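Local coordinates for protein inactive glucansucrase (Lactobacillus reuteri, PDB 5JBD) that is an inactive member of glycosyl hydrolase family 70, built round a TIM barrel and carrying a bound calcium ion, at residues P337-D342 with K639-N644; S455-V460 with A646-M651; V762-T767 with Q779-Q784. All blocks are in the same frame, centred on the assembly; numbering follows the deposited sequence.

Contact 1: P337-D342 with K639-N644; sequences PQLYMD and KTFESN
Phe-641 brings its ring against Pro-337, Gln-338 and Leu-339, and of all the residues here it has the most surface buried by the contact. Its CG is turned anti to its own carbonyl carbon (chi1 -65°), which sends the ring across to the chain at 337-339. The ring presents an edge to the Pro-337 carbonyl: Pro-337 O lies near the ring plane, 3.3 Å from Phe-641 CE2, a placement that sets the partial negative charge of the oxygen beside the weakly positive C-H rim. One methyl of Leu-339, CD2, lies obliquely to the ring, 3.8 Å from Phe-641 CG and 4.3 Å from the ring centroid, an off-centre CH-pi contact; the side chains as wholes cross at about a right angle. The place is the wall of the TIM barrel. The chain at 337-339 leads into strand 340-341, and the backbone of Leu-339 is hydrogen-bonded to those of Ser-318 and Asn-320, that of Tyr-340 to those of Pro-384 and Trp-386. The loop at 639-644 packs at the end of the barrel where the strand begins, and Ala-313 and Asn-314 of helix 310-315 also touch the Phe-641 side chain. Pro-337 meets the loop through its backbone, its CB pointing away; Pro-337 CA is 4.1 Å from Thr-640 CB. The CG2 methyl of Thr-640 lies over one face of the neighbouring Phe-641 ring, toward the rim.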
ATOM      1  N   PRO A 337     -20.609  -4.614   6.875  1.00 22.55           N
ATOM      2  CA  PRO A 337     -19.839  -5.855   6.752  1.00 22.32           C
ATOM      3  C   PRO A 337     -18.358  -5.738   7.187  1.00 22.65           C
ATOM      4  O   PRO A 337     -17.742  -6.751   7.557  1.00 24.06           O
ATOM      5  CB  PRO A 337     -19.962  -6.186   5.272  1.00 22.71           C
ATOM      6  CG  PRO A 337     -20.130  -4.866   4.613  1.00 23.37           C
ATOM      7  CD  PRO A 337     -20.973  -4.062   5.563  1.00 23.58           C
ATOM      8  N   GLN A 338     -17.810  -4.527   7.145  1.00 22.54           N
ATOM      9  CA  GLN A 338     -16.478  -4.204   7.704  1.00 22.06           C
ATOM     10  C   GLN A 338     -16.543  -2.887   8.466  1.00 21.84           C
ATOM     11  O   GLN A 338     -17.470  -2.108   8.265  1.00 21.14           O
ATOM     12  CB  GLN A 338     -15.457  -4.056   6.578  1.00 22.52           C
ATOM     13  CG  GLN A 338     -15.293  -5.304   5.710  1.00 21.49           C
ATOM     14  CD  GLN A 338     -16.162  -5.316   4.470  1.00 21.14           C
ATOM     15  OE1 GLN A 338     -16.459  -4.264   3.875  1.00 21.07           O
ATOM     16  NE2 GLN A 338     -16.531  -6.528   4.029  1.00 22.83           N
ATOM     17  N   LEU A 339     -15.549  -2.628   9.310  1.00 20.97           N
ATOM     18  CA  LEU A 339     -15.423  -1.336   9.986  1.00 21.05           C
ATOM     19  C   LEU A 339     -14.957  -0.227   9.042  1.00 21.14           C
ATOM     20  O   LEU A 339     -14.109  -0.449   8.171  1.00 21.56           O
ATOM     21  CB  LEU A 339     -14.440  -1.406  11.148  1.00 21.18           C
ATOM     22  CG  LEU A 339     -14.669  -2.483  12.205  1.00 21.10           C
ATOM     23  CD1 LEU A 339     -13.681  -2.290  13.350  1.00 22.07           C
ATOM     24  CD2 LEU A 339     -16.103  -2.453  12.702  1.00 21.19           C
ATOM     25  N   TYR A 340     -15.527   0.953   9.238  1.00 20.48           N
ATOM     26  CA  TYR A 340     -15.123   2.195   8.564  1.00 21.08           C
ATOM     27  C   TYR A 340     -13.864   2.776   9.241  1.00 21.81           C
ATOM     28  O   TYR A 340     -13.798   2.821  10.470  1.00 22.40           O
ATOM     29  CB  TYR A 340     -16.293   3.233   8.622  1.00 21.99           C
ATOM     30  CG  TYR A 340     -15.841   4.636   8.331  1.00 20.85           C
ATOM     31  CD1 TYR A 340     -15.504   5.011   7.043  1.00 21.08           C
ATOM     32  CD2 TYR A 340     -15.723   5.594   9.349  1.00 21.10           C
ATOM     33  CE1 TYR A 340     -15.030   6.285   6.765  1.00 20.30           C
ATOM     34  CE2 TYR A 340     -15.271   6.880   9.075  1.00 20.40           C
ATOM     35  CZ  TYR A 340     -14.909   7.214   7.781  1.00 20.82           C
ATOM     36  OH  TYR A 340     -14.424   8.474   7.485  1.00 20.72           O
ATOM     37  N   MET A 341     -12.884   3.257   8.468  1.00 22.04           N
ATOM     38  CA  MET A 341     -11.685   3.904   9.064  1.00 21.02           C
ATOM     39  C   MET A 341     -11.934   5.390   9.322  1.00 21.09           C
ATOM     40  O   MET A 341     -12.107   6.174   8.384  1.00 20.60           O
ATOM     41  CB  MET A 341     -10.443   3.738   8.170  1.00 22.40           C
ATOM     42  CG  MET A 341      -9.142   4.130   8.858  1.00 22.75           C
ATOM     43  SD  MET A 341      -7.638   3.598   8.008  1.00 22.49           S
ATOM     44  CE  MET A 341      -7.153   5.099   7.161  1.00 21.78           C
ATOM     45  N   ASP A 342     -11.952   5.779  10.595  1.00 21.13           N
ATOM     46  CA  ASP A 342     -12.230   7.170  10.989  1.00 21.56           C
ATOM     47  C   ASP A 342     -10.978   8.047  10.850  1.00 21.51           C
ATOM     48  O   ASP A 342     -10.362   8.457  11.844  1.00 22.88           O
ATOM     49  CB  ASP A 342     -12.808   7.208  12.421  1.00 20.96           C
ATOM     50  CG  ASP A 342     -13.283   8.590  12.845  1.00 20.41           C
ATOM     51  OD1 ASP A 342     -13.496   9.499  12.000  1.00 20.70           O
ATOM     52  OD2 ASP A 342     -13.479   8.767  14.051  1.00 20.24           O
ATOM     53  N   LYS A 639     -27.712  -6.179  10.601  1.00 23.56           N
ATOM     54  CA  LYS A 639     -26.366  -5.690  10.833  1.00 22.98           C
ATOM     55  C   LYS A 639     -25.347  -6.808  11.065  1.00 22.71           C
ATOM     56  O   LYS A 639     -25.641  -7.833  11.689  1.00 22.57           O
ATOM     57  CB  LYS A 639     -26.341  -4.730  12.022  1.00 23.34           C
ATOM     58  CG  LYS A 639     -27.185  -3.464  11.855  1.00 25.68           C
ATOM     59  CD  LYS A 639     -26.687  -2.608  10.707  1.00 26.78           C
ATOM     60  CE  LYS A 639     -27.241  -1.185  10.720  1.00 29.57           C
ATOM     61  NZ  LYS A 639     -26.542  -0.294   9.717  1.00 27.96           N
ATOM     62  N   THR A 640     -24.130  -6.554  10.611  1.00 22.74           N
ATOM     63  CA  THR A 640     -22.974  -7.393  10.924  1.00 22.95           C
ATOM     64  C   THR A 640     -22.201  -6.733  12.082  1.00 23.01           C
ATOM     65  O   THR A 640     -22.307  -7.191  13.230  1.00 22.40           O
ATOM     66  CB  THR A 640     -22.161  -7.631   9.645  1.00 23.02           C
ATOM     67  OG1 THR A 640     -22.974  -8.366   8.720  1.00 24.36           O
ATOM     68  CG2 THR A 640     -20.893  -8.427   9.910  1.00 23.63           C
ATOM     69  N   PHE A 641     -21.462  -5.651  11.825  1.00 21.22           N
ATOM     70  CA  PHE A 641     -20.861  -4.894  12.935  1.00 20.67           C
ATOM     71  C   PHE A 641     -21.835  -3.868  13.524  1.00 20.65           C
ATOM     72  O   PHE A 641     -22.616  -3.261  12.808  1.00 21.14           O
ATOM     73  CB  PHE A 641     -19.510  -4.292  12.550  1.00 20.89           C
ATOM     74  CG  PHE A 641     -18.483  -5.342  12.282  1.00 21.15           C
ATOM     75  CD1 PHE A 641     -18.047  -6.164  13.318  1.00 21.41           C
ATOM     76  CD2 PHE A 641     -18.051  -5.611  10.990  1.00 22.16           C
ATOM     77  CE1 PHE A 641     -17.151  -7.180  13.082  1.00 21.84           C
ATOM     78  CE2 PHE A 641     -17.163  -6.635  10.754  1.00 21.55           C
ATOM     79  CZ  PHE A 641     -16.716  -7.424  11.797  1.00 22.24           C
ATOM     80  N   GLU A 642     -21.794  -3.754  14.847  1.00 20.11           N
ATOM     81  CA  GLU A 642     -22.591  -2.819  15.613  1.00 20.03           C
ATOM     82  C   GLU A 642     -21.647  -2.144  16.606  1.00 19.82           C
ATOM     83  O   GLU A 642     -20.873  -2.831  17.281  1.00 20.04           O
ATOM     84  CB  GLU A 642     -23.636  -3.556  16.408  1.00 20.90           C
ATOM     85  CG  GLU A 642     -24.663  -4.326  15.592  1.00 22.77           C
ATOM     86  CD  GLU A 642     -25.671  -5.017  16.484  1.00 23.24           C
ATOM     87  OE1 GLU A 642     -25.237  -5.716  17.423  1.00 25.70           O
ATOM     88  OE2 GLU A 642     -26.882  -4.858  16.260  1.00 24.18           O
ATOM     89  N   SER A 643     -21.731  -0.823  16.688  1.00 20.32           N
ATOM     90  CA  SER A 643     -20.895  -0.016  17.605  1.00 20.81           C
ATOM     91  C   SER A 643     -21.539  -0.014  18.979  1.00 20.76           C
ATOM     92  O   SER A 643     -22.439   0.772  19.261  1.00 23.55           O
ATOM     93  CB  SER A 643     -20.715   1.409  17.061  1.00 20.77           C
ATOM     94  OG  SER A 643     -19.705   2.132  17.765  1.00 20.59           O
ATOM     95  N   ASN A 644     -21.087  -0.920  19.837  1.00 21.94           N
ATOM     96  CA  ASN A 644     -21.640  -1.066  21.188  1.00 21.67           C
ATOM     97  C   ASN A 644     -20.508  -1.440  22.135  1.00 22.01           C
ATOM     98  O   ASN A 644     -19.355  -1.528  21.706  1.00 20.87           O
ATOM     99  CB  ASN A 644     -22.777  -2.113  21.191  1.00 21.82           C
ATOM    100  CG  ASN A 644     -22.353  -3.455  20.617  1.00 21.63           C
ATOM    101  OD1 ASN A 644     -21.243  -3.930  20.857  1.00 22.20           O
ATOM    102  ND2 ASN A 644     -23.249  -4.081  19.857  1.00 21.64           N
TER

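Contact 2: S455-V460 with A646-M651; sequences SNKDTV and ALDSHM
Asp-648 points its carboxylate at the backbone turn of Asp-458 and Thr-459, while Val-460 packs its two methyls against the chain at 647-651. The setting is the TIM barrel, at the ends where its strands begin: the chain at 455-460 leads into strand 460-464, and the chain at 646-651 leaves the short helix 645-648 for the adjacent parallel strand 652-654. Asp-458 has a left-handed backbone conformation (phi 56°, psi 53°), and its backbone N-H and that of Thr-459 are both donated to the same carboxylate, although the side chains of the two residues start out away from it. Asp-458 N donates to Asp-648 OD2 at 3.0 Å, meeting it on the syn side but 34° out of the carboxylate plane; the bond from Thr-459 N to Asp-648 OD1 is weak, at 3.1 Å. Together they tie both oxygens of a buried acid to main chain. The aliphatic part of Lys-457 crosses Asp-648 obliquely, with Lys-457 CG near OD2. Bent at its last torsion, the lysine brings NZ to 3.0 Å from Asp-458 OD2, approaching from above the carboxylate plane, a salt bridge, and NZ also bonds to Thr-378 O. Its charge, 4.7 Å from Asp-648 (NZ to OD2), probably offsets the closeness of the two carboxylates. Asp-458 OD1 is also hydrogen-bonded to Ser-643 OG. Val-460 stands at about a right angle to Leu-647, CG2 lying 3.9 Å from Leu-647 CG, whereas CG1 meets His-650 CB. His-650 ND1 is hydrogen-bonded to Asp-688 OD2. One water joins the charged groups, accepting from Lys-457 NZ and donating to Asp-458 OD1 and Asp-648 OD2, each at 2.8 Å.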
ATOM      1  N   SER A 455      -9.436   6.052  25.265  1.00 22.95           N
ATOM      2  CA  SER A 455     -10.598   6.279  26.138  1.00 23.31           C
ATOM      3  C   SER A 455     -11.879   6.554  25.346  1.00 22.35           C
ATOM      4  O   SER A 455     -12.962   6.541  25.929  1.00 21.98           O
ATOM      5  CB  SER A 455     -10.319   7.422  27.127  1.00 23.49           C
ATOM      6  OG  SER A 455     -10.026   8.643  26.463  1.00 23.37           O
ATOM      7  N   ASN A 456     -11.770   6.798  24.036  1.00 20.77           N
ATOM      8  CA  ASN A 456     -12.954   7.100  23.213  1.00 20.87           C
ATOM      9  C   ASN A 456     -13.950   5.925  23.122  1.00 20.63           C
ATOM     10  O   ASN A 456     -13.550   4.775  22.927  1.00 19.78           O
ATOM     11  CB  ASN A 456     -12.540   7.523  21.789  1.00 21.04           C
ATOM     12  CG  ASN A 456     -12.276   9.019  21.656  1.00 20.46           C
ATOM     13  OD1 ASN A 456     -12.537   9.822  22.561  1.00 20.86           O
ATOM     14  ND2 ASN A 456     -11.801   9.407  20.484  1.00 21.05           N
ATOM     15  N   LYS A 457     -15.246   6.242  23.240  1.00 20.48           N
ATOM     16  CA  LYS A 457     -16.335   5.287  23.035  1.00 20.03           C
ATOM     17  C   LYS A 457     -16.623   5.166  21.535  1.00 19.91           C
ATOM     18  O   LYS A 457     -16.298   6.073  20.757  1.00 19.09           O
ATOM     19  CB  LYS A 457     -17.599   5.827  23.744  1.00 19.52           C
ATOM     20  CG  LYS A 457     -18.790   4.887  23.812  1.00 20.60           C
ATOM     21  CD  LYS A 457     -19.916   5.516  24.635  1.00 21.17           C
ATOM     22  CE  LYS A 457     -21.126   4.602  24.764  1.00 22.56           C
ATOM     23  NZ  LYS A 457     -21.686   4.260  23.439  1.00 22.75           N
ATOM     24  N   ASP A 458     -17.320   4.100  21.147  1.00 20.65           N
ATOM     25  CA  ASP A 458     -17.752   3.909  19.774  1.00 19.62           C
ATOM     26  C   ASP A 458     -16.579   3.949  18.786  1.00 19.69           C
ATOM     27  O   ASP A 458     -16.575   4.721  17.816  1.00 19.94           O
ATOM     28  CB  ASP A 458     -18.881   4.884  19.403  1.00 20.10           C
ATOM     29  CG  ASP A 458     -20.213   4.493  20.042  1.00 20.87           C
ATOM     30  OD1 ASP A 458     -20.654   3.344  19.853  1.00 20.37           O
ATOM     31  OD2 ASP A 458     -20.802   5.338  20.738  1.00 21.55           O
ATOM     32  N   THR A 459     -15.581   3.126  19.082  1.00 18.99           N
ATOM     33  CA  THR A 459     -14.488   2.860  18.165  1.00 19.61           C
ATOM     34  C   THR A 459     -13.696   1.617  18.555  1.00 19.76           C
ATOM     35  O   THR A 459     -13.679   1.225  19.716  1.00 20.32           O
ATOM     36  CB  THR A 459     -13.502   4.081  18.056  1.00 19.55           C
ATOM     37  OG1 THR A 459     -12.632   3.900  16.931  1.00 19.64           O
ATOM     38  CG2 THR A 459     -12.682   4.248  19.310  1.00 19.47           C
ATOM     39  N   VAL A 460     -13.034   1.004  17.570  1.00 19.49           N
ATOM     40  CA  VAL A 460     -11.969   0.049  17.835  1.00 19.25           C
ATOM     41  C   VAL A 460     -10.645   0.784  17.583  1.00 20.04           C
ATOM     42  O   VAL A 460     -10.284   1.026  16.436  1.00 20.53           O
ATOM     43  CB  VAL A 460     -12.073  -1.220  16.953  1.00 20.05           C
ATOM     44  CG1 VAL A 460     -10.941  -2.192  17.285  1.00 19.18           C
ATOM     45  CG2 VAL A 460     -13.437  -1.878  17.133  1.00 19.68           C
ATOM     46  N   ALA A 646     -19.573  -4.238  23.371  1.00 22.39           N
ATOM     47  CA  ALA A 646     -18.812  -5.434  22.996  1.00 22.33           C
ATOM     48  C   ALA A 646     -17.785  -5.126  21.910  1.00 22.35           C
ATOM     49  O   ALA A 646     -16.619  -5.514  22.035  1.00 22.23           O
ATOM     50  CB  ALA A 646     -19.729  -6.569  22.578  1.00 22.97           C
ATOM     51  N   LEU A 647     -18.188  -4.419  20.862  1.00 22.20           N
ATOM     52  CA  LEU A 647     -17.237  -4.072  19.801  1.00 21.77           C
ATOM     53  C   LEU A 647     -16.153  -3.131  20.343  1.00 20.84           C
ATOM     54  O   LEU A 647     -14.969  -3.276  19.989  1.00 18.86           O
ATOM     55  CB  LEU A 647     -17.934  -3.429  18.607  1.00 21.52           C
ATOM     56  CG  LEU A 647     -17.044  -3.263  17.367  1.00 22.92           C
ATOM     57  CD1 LEU A 647     -16.686  -4.623  16.778  1.00 24.11           C
ATOM     58  CD2 LEU A 647     -17.734  -2.420  16.315  1.00 21.97           C
ATOM     59  N   ASP A 648     -16.559  -2.196  21.200  1.00 19.28           N
ATOM     60  CA  ASP A 648     -15.620  -1.256  21.868  1.00 19.57           C
ATOM     61  C   ASP A 648     -14.575  -1.954  22.721  1.00 19.54           C
ATOM     62  O   ASP A 648     -13.505  -1.390  22.959  1.00 19.87           O
ATOM     63  CB  ASP A 648     -16.361  -0.254  22.788  1.00 19.30           C
ATOM     64  CG  ASP A 648     -17.116   0.830  22.044  1.00 20.12           C
ATOM     65  OD1 ASP A 648     -17.004   0.952  20.813  1.00 20.78           O
ATOM     66  OD2 ASP A 648     -17.820   1.621  22.717  1.00 20.14           O
ATOM     67  N   SER A 649     -14.881  -3.155  23.223  1.00 20.89           N
ATOM     68  CA  SER A 649     -13.898  -3.938  23.991  1.00 21.96           C
ATOM     69  C   SER A 649     -12.657  -4.417  23.176  1.00 21.79           C
ATOM     70  O   SER A 649     -11.649  -4.819  23.761  1.00 22.24           O
ATOM     71  CB  SER A 649     -14.590  -5.127  24.691  1.00 22.34           C
ATOM     72  OG  SER A 649     -15.621  -4.693  25.564  1.00 23.07           O
ATOM     73  N   HIS A 650     -12.730  -4.351  21.842  1.00 21.62           N
ATOM     74  CA  HIS A 650     -11.608  -4.719  20.972  1.00 22.07           C
ATOM     75  C   HIS A 650     -10.584  -3.595  20.834  1.00 22.19           C
ATOM     76  O   HIS A 650     -10.903  -2.396  21.009  1.00 21.35           O
ATOM     77  CB  HIS A 650     -12.119  -5.133  19.591  1.00 22.30           C
ATOM     78  CG  HIS A 650     -12.966  -6.365  19.627  1.00 22.12           C
ATOM     79  ND1 HIS A 650     -12.591  -7.549  19.031  1.00 22.31           N
ATOM     80  CD2 HIS A 650     -14.147  -6.614  20.244  1.00 21.85           C
ATOM     81  CE1 HIS A 650     -13.508  -8.470  19.279  1.00 21.53           C
ATOM     82  NE2 HIS A 650     -14.458  -7.931  20.014  1.00 21.42           N
ATOM     83  N   MET A 651      -9.355  -4.009  20.551  1.00 21.32           N
ATOM     84  CA  MET A 651      -8.243  -3.127  20.233  1.00 21.82           C
ATOM     85  C   MET A 651      -7.321  -3.810  19.219  1.00 21.13           C
ATOM     86  O   MET A 651      -6.889  -4.950  19.425  1.00 21.57           O
ATOM     87  CB  MET A 651      -7.452  -2.760  21.495  1.00 22.85           C
ATOM     88  CG  MET A 651      -6.203  -1.944  21.213  1.00 24.80           C
ATOM     89  SD  MET A 651      -5.524  -1.164  22.687  1.00 30.11           S
ATOM     90  CE  MET A 651      -4.907  -2.594  23.525  1.00 26.93           C
TER
HETATM   91  O   HOH W   1     -20.558   1.993  22.262  1.00 20.26           O

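Contact 3: V762-T767 with Q779-Q784; sequences VTVTRT and QTYANQ
Tyr-781 holds CG between its backbone N and carbonyl carbon (chi1 50°), which swings the ring under Arg-766 CB; Arg-766 holds CG anti to its own N (chi1 -178°) and, with the bend at chi2, carries CD toward the phenol oxygen. Arg-766 CB sits over the centre of the ring, 3.8 Å from its centroid, in a CH-pi contact. Arg-766 CD is 3.4 Å from Tyr-781 OH. Val-764 CG2 stands at the ring edge. The backbones run antiparallel where the loop from strand 758-767 returns into strand 784-791, an outermost strand of the six-stranded sheet within the chain. Arg-766 N donates to Tyr-781 O in a nearly straight bond of 3.0 Å (177° at the hydrogen). Val-764 and Gln-784 form a hydrogen-bonded pair, Val-764 N to Gln-784 O 2.8 Å and Gln-784 N to Val-764 O 3.0 Å. Asn-783, in a left-handed conformation, also faces Val-764, making a G1 bulge. Its N-H donates to the hydroxyl of Thr-765, Asn-783 N to OG1 3.1 Å, while Gln-784 folds back to bond NE2 to Ala-782 O. Arginine meets tyrosine through its methylenes, against the ring face and the phenol oxygen, while its guanidinium forms a salt bridge with Asp-192 and a hydrogen bond with Leu-173 O, and Tyr-781 OH bonds to Glu-172 O, which should fix the rotation of both.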
ATOM      1  N   VAL A 762       0.264  -4.315 -25.066  1.00 29.63           N
ATOM      2  CA  VAL A 762      -1.063  -3.780 -24.724  1.00 29.07           C
ATOM      3  C   VAL A 762      -1.266  -2.458 -25.450  1.00 29.13           C
ATOM      4  O   VAL A 762      -0.292  -1.776 -25.761  1.00 30.07           O
ATOM      5  CB  VAL A 762      -1.229  -3.570 -23.202  1.00 27.75           C
ATOM      6  CG1 VAL A 762      -1.405  -4.906 -22.509  1.00 28.04           C
ATOM      7  CG2 VAL A 762      -0.054  -2.815 -22.593  1.00 27.57           C
ATOM      8  N   THR A 763      -2.518  -2.113 -25.732  1.00 28.61           N
ATOM      9  CA  THR A 763      -2.844  -0.828 -26.321  1.00 28.88           C
ATOM     10  C   THR A 763      -3.235   0.120 -25.181  1.00 30.56           C
ATOM     11  O   THR A 763      -4.125  -0.209 -24.374  1.00 29.08           O
ATOM     12  CB  THR A 763      -3.958  -0.971 -27.356  1.00 29.33           C
ATOM     13  OG1 THR A 763      -3.554  -1.918 -28.358  1.00 29.73           O
ATOM     14  CG2 THR A 763      -4.244   0.366 -28.024  1.00 30.37           C
ATOM     15  N   VAL A 764      -2.570   1.280 -25.107  1.00 30.94           N
ATOM     16  CA  VAL A 764      -2.721   2.187 -23.953  1.00 31.12           C
ATOM     17  C   VAL A 764      -2.971   3.660 -24.272  1.00 30.71           C
ATOM     18  O   VAL A 764      -2.721   4.133 -25.377  1.00 31.56           O
ATOM     19  CB  VAL A 764      -1.497   2.118 -23.011  1.00 31.26           C
ATOM     20  CG1 VAL A 764      -1.154   0.670 -22.669  1.00 32.19           C
ATOM     21  CG2 VAL A 764      -0.284   2.844 -23.587  1.00 32.47           C
ATOM     22  N   THR A 765      -3.460   4.376 -23.256  1.00 30.72           N
ATOM     23  CA  THR A 765      -3.732   5.814 -23.339  1.00 29.98           C
ATOM     24  C   THR A 765      -3.270   6.456 -22.034  1.00 28.68           C
ATOM     25  O   THR A 765      -3.471   5.897 -20.946  1.00 27.02           O
ATOM     26  CB  THR A 765      -5.233   6.076 -23.568  1.00 31.09           C
ATOM     27  OG1 THR A 765      -5.601   5.573 -24.854  1.00 31.54           O
ATOM     28  CG2 THR A 765      -5.572   7.563 -23.499  1.00 31.31           C
ATOM     29  N   ARG A 766      -2.647   7.628 -22.153  1.00 28.44           N
ATOM     30  CA  ARG A 766      -2.092   8.349 -21.005  1.00 27.85           C
ATOM     31  C   ARG A 766      -3.239   9.003 -20.223  1.00 27.67           C
ATOM     32  O   ARG A 766      -3.938   9.843 -20.762  1.00 26.78           O
ATOM     33  CB  ARG A 766      -1.122   9.440 -21.497  1.00 29.07           C
ATOM     34  CG  ARG A 766      -0.432  10.254 -20.410  1.00 28.71           C
ATOM     35  CD  ARG A 766       0.596   9.434 -19.664  1.00 28.62           C
ATOM     36  NE  ARG A 766       1.254  10.244 -18.637  1.00 28.81           N
ATOM     37  CZ  ARG A 766       0.730  10.553 -17.444  1.00 28.79           C
ATOM     38  NH1 ARG A 766      -0.490  10.131 -17.107  1.00 28.52           N
ATOM     39  NH2 ARG A 766       1.431  11.305 -16.584  1.00 28.30           N
ATOM     40  N   THR A 767      -3.383   8.639 -18.949  1.00 28.31           N
ATOM     41  CA  THR A 767      -4.495   9.129 -18.129  1.00 27.87           C
ATOM     42  C   THR A 767      -4.078   9.599 -16.745  1.00 28.04           C
ATOM     43  O   THR A 767      -2.966   9.316 -16.282  1.00 27.66           O
ATOM     44  CB  THR A 767      -5.563   8.032 -17.920  1.00 27.71           C
ATOM     45  OG1 THR A 767      -5.034   6.980 -17.101  1.00 26.67           O
ATOM     46  CG2 THR A 767      -6.040   7.473 -19.253  1.00 28.54           C
ATOM     47  N   GLN A 779       1.337  17.708 -24.259  1.00 42.70           N
ATOM     48  CA  GLN A 779       1.550  16.457 -24.995  1.00 42.50           C
ATOM     49  C   GLN A 779       0.732  15.325 -24.401  1.00 39.95           C
ATOM     50  O   GLN A 779       0.458  15.304 -23.196  1.00 38.32           O
ATOM     51  CB  GLN A 779       3.022  16.056 -24.965  1.00 44.88           C
ATOM     52  CG  GLN A 779       3.976  17.031 -25.644  1.00 49.33           C
ATOM     53  CD  GLN A 779       3.871  16.991 -27.169  1.00 54.64           C
ATOM     54  OE1 GLN A 779       3.295  17.889 -27.798  1.00 56.06           O
ATOM     55  NE2 GLN A 779       4.429  15.942 -27.770  1.00 56.98           N
ATOM     56  N   THR A 780       0.344  14.384 -25.255  1.00 37.92           N
ATOM     57  CA  THR A 780      -0.396  13.202 -24.818  1.00 35.36           C
ATOM     58  C   THR A 780      -0.144  12.029 -25.765  1.00 34.78           C
ATOM     59  O   THR A 780       0.543  12.179 -26.783  1.00 33.76           O
ATOM     60  CB  THR A 780      -1.914  13.504 -24.708  1.00 34.48           C
ATOM     61  OG1 THR A 780      -2.574  12.445 -23.994  1.00 33.26           O
ATOM     62  CG2 THR A 780      -2.568  13.692 -26.088  1.00 35.05           C
ATOM     63  N   TYR A 781      -0.697  10.870 -25.413  1.00 32.96           N
ATOM     64  CA  TYR A 781      -0.800   9.738 -26.345  1.00 32.65           C
ATOM     65  C   TYR A 781      -2.017   8.873 -26.043  1.00 32.75           C
ATOM     66  O   TYR A 781      -2.428   8.768 -24.893  1.00 30.31           O
ATOM     67  CB  TYR A 781       0.475   8.891 -26.356  1.00 31.69           C
ATOM     68  CG  TYR A 781       1.021   8.460 -25.019  1.00 29.96           C
ATOM     69  CD1 TYR A 781       0.609   7.268 -24.428  1.00 29.00           C
ATOM     70  CD2 TYR A 781       1.999   9.209 -24.370  1.00 29.37           C
ATOM     71  CE1 TYR A 781       1.133   6.854 -23.207  1.00 28.85           C
ATOM     72  CE2 TYR A 781       2.535   8.802 -23.147  1.00 29.05           C
ATOM     73  CZ  TYR A 781       2.104   7.623 -22.570  1.00 28.29           C
ATOM     74  OH  TYR A 781       2.628   7.220 -21.358  1.00 27.93           O
ATOM     75  N   ALA A 782      -2.589   8.284 -27.098  1.00 33.92           N
ATOM     76  CA  ALA A 782      -3.763   7.414 -26.994  1.00 34.68           C
ATOM     77  C   ALA A 782      -3.649   6.252 -27.966  1.00 36.24           C
ATOM     78  O   ALA A 782      -3.120   6.412 -29.074  1.00 36.64           O
ATOM     79  CB  ALA A 782      -5.037   8.202 -27.286  1.00 35.89           C
ATOM     80  N   ASN A 783      -4.155   5.093 -27.551  1.00 34.78           N
ATOM     81  CA  ASN A 783      -4.248   3.919 -28.423  1.00 34.79           C
ATOM     82  C   ASN A 783      -2.889   3.513 -29.011  1.00 34.24           C
ATOM     83  O   ASN A 783      -2.781   3.203 -30.201  1.00 33.48           O
ATOM     84  CB  ASN A 783      -5.298   4.158 -29.532  1.00 35.49           C
ATOM     85  CG  ASN A 783      -6.674   4.500 -28.970  1.00 35.52           C
ATOM     86  OD1 ASN A 783      -7.185   5.612 -29.165  1.00 35.10           O
ATOM     87  ND2 ASN A 783      -7.270   3.558 -28.263  1.00 33.57           N
ATOM     88  N   GLN A 784      -1.858   3.532 -28.163  1.00 33.85           N
ATOM     89  CA  GLN A 784      -0.493   3.192 -28.558  1.00 33.89           C
ATOM     90  C   GLN A 784      -0.115   1.843 -27.996  1.00 32.56           C
ATOM     91  O   GLN A 784      -0.377   1.564 -26.825  1.00 32.22           O
ATOM     92  CB  GLN A 784       0.508   4.222 -28.028  1.00 34.40           C
ATOM     93  CG  GLN A 784       0.400   5.610 -28.634  1.00 35.93           C
ATOM     94  CD  GLN A 784       0.542   5.615 -30.137  1.00 37.77           C
ATOM     95  OE1 GLN A 784       1.476   5.039 -30.691  1.00 38.41           O
ATOM     96  NE2 GLN A 784      -0.393   6.275 -30.812  1.00 39.81           N
TER

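How the contacts relate
Contacts 1 and 2 are neighbours in the barrel domain, their centres 11 Å apart, and the continuous chain at 639-651 serves both. They touch directly: Leu-339 packs on Val-460 and Leu-647, and Ser-643 OG lies 2.6 Å from Asp-458 OD1, a probable hydrogen bond. Both are buried, yet contact 1 is mainly apolar and aromatic, whereas contact 2 centres on a carboxylate held by backbone N-H groups and a water, with a lysine nearby. Contact 3 lies about 48 Å from contact 2, centre to centre, across the chain's centre. It joins parts close in sequence through main-chain bonds, and Asn-783 at its bulge is exposed although Arg-766 and Tyr-781 are buried.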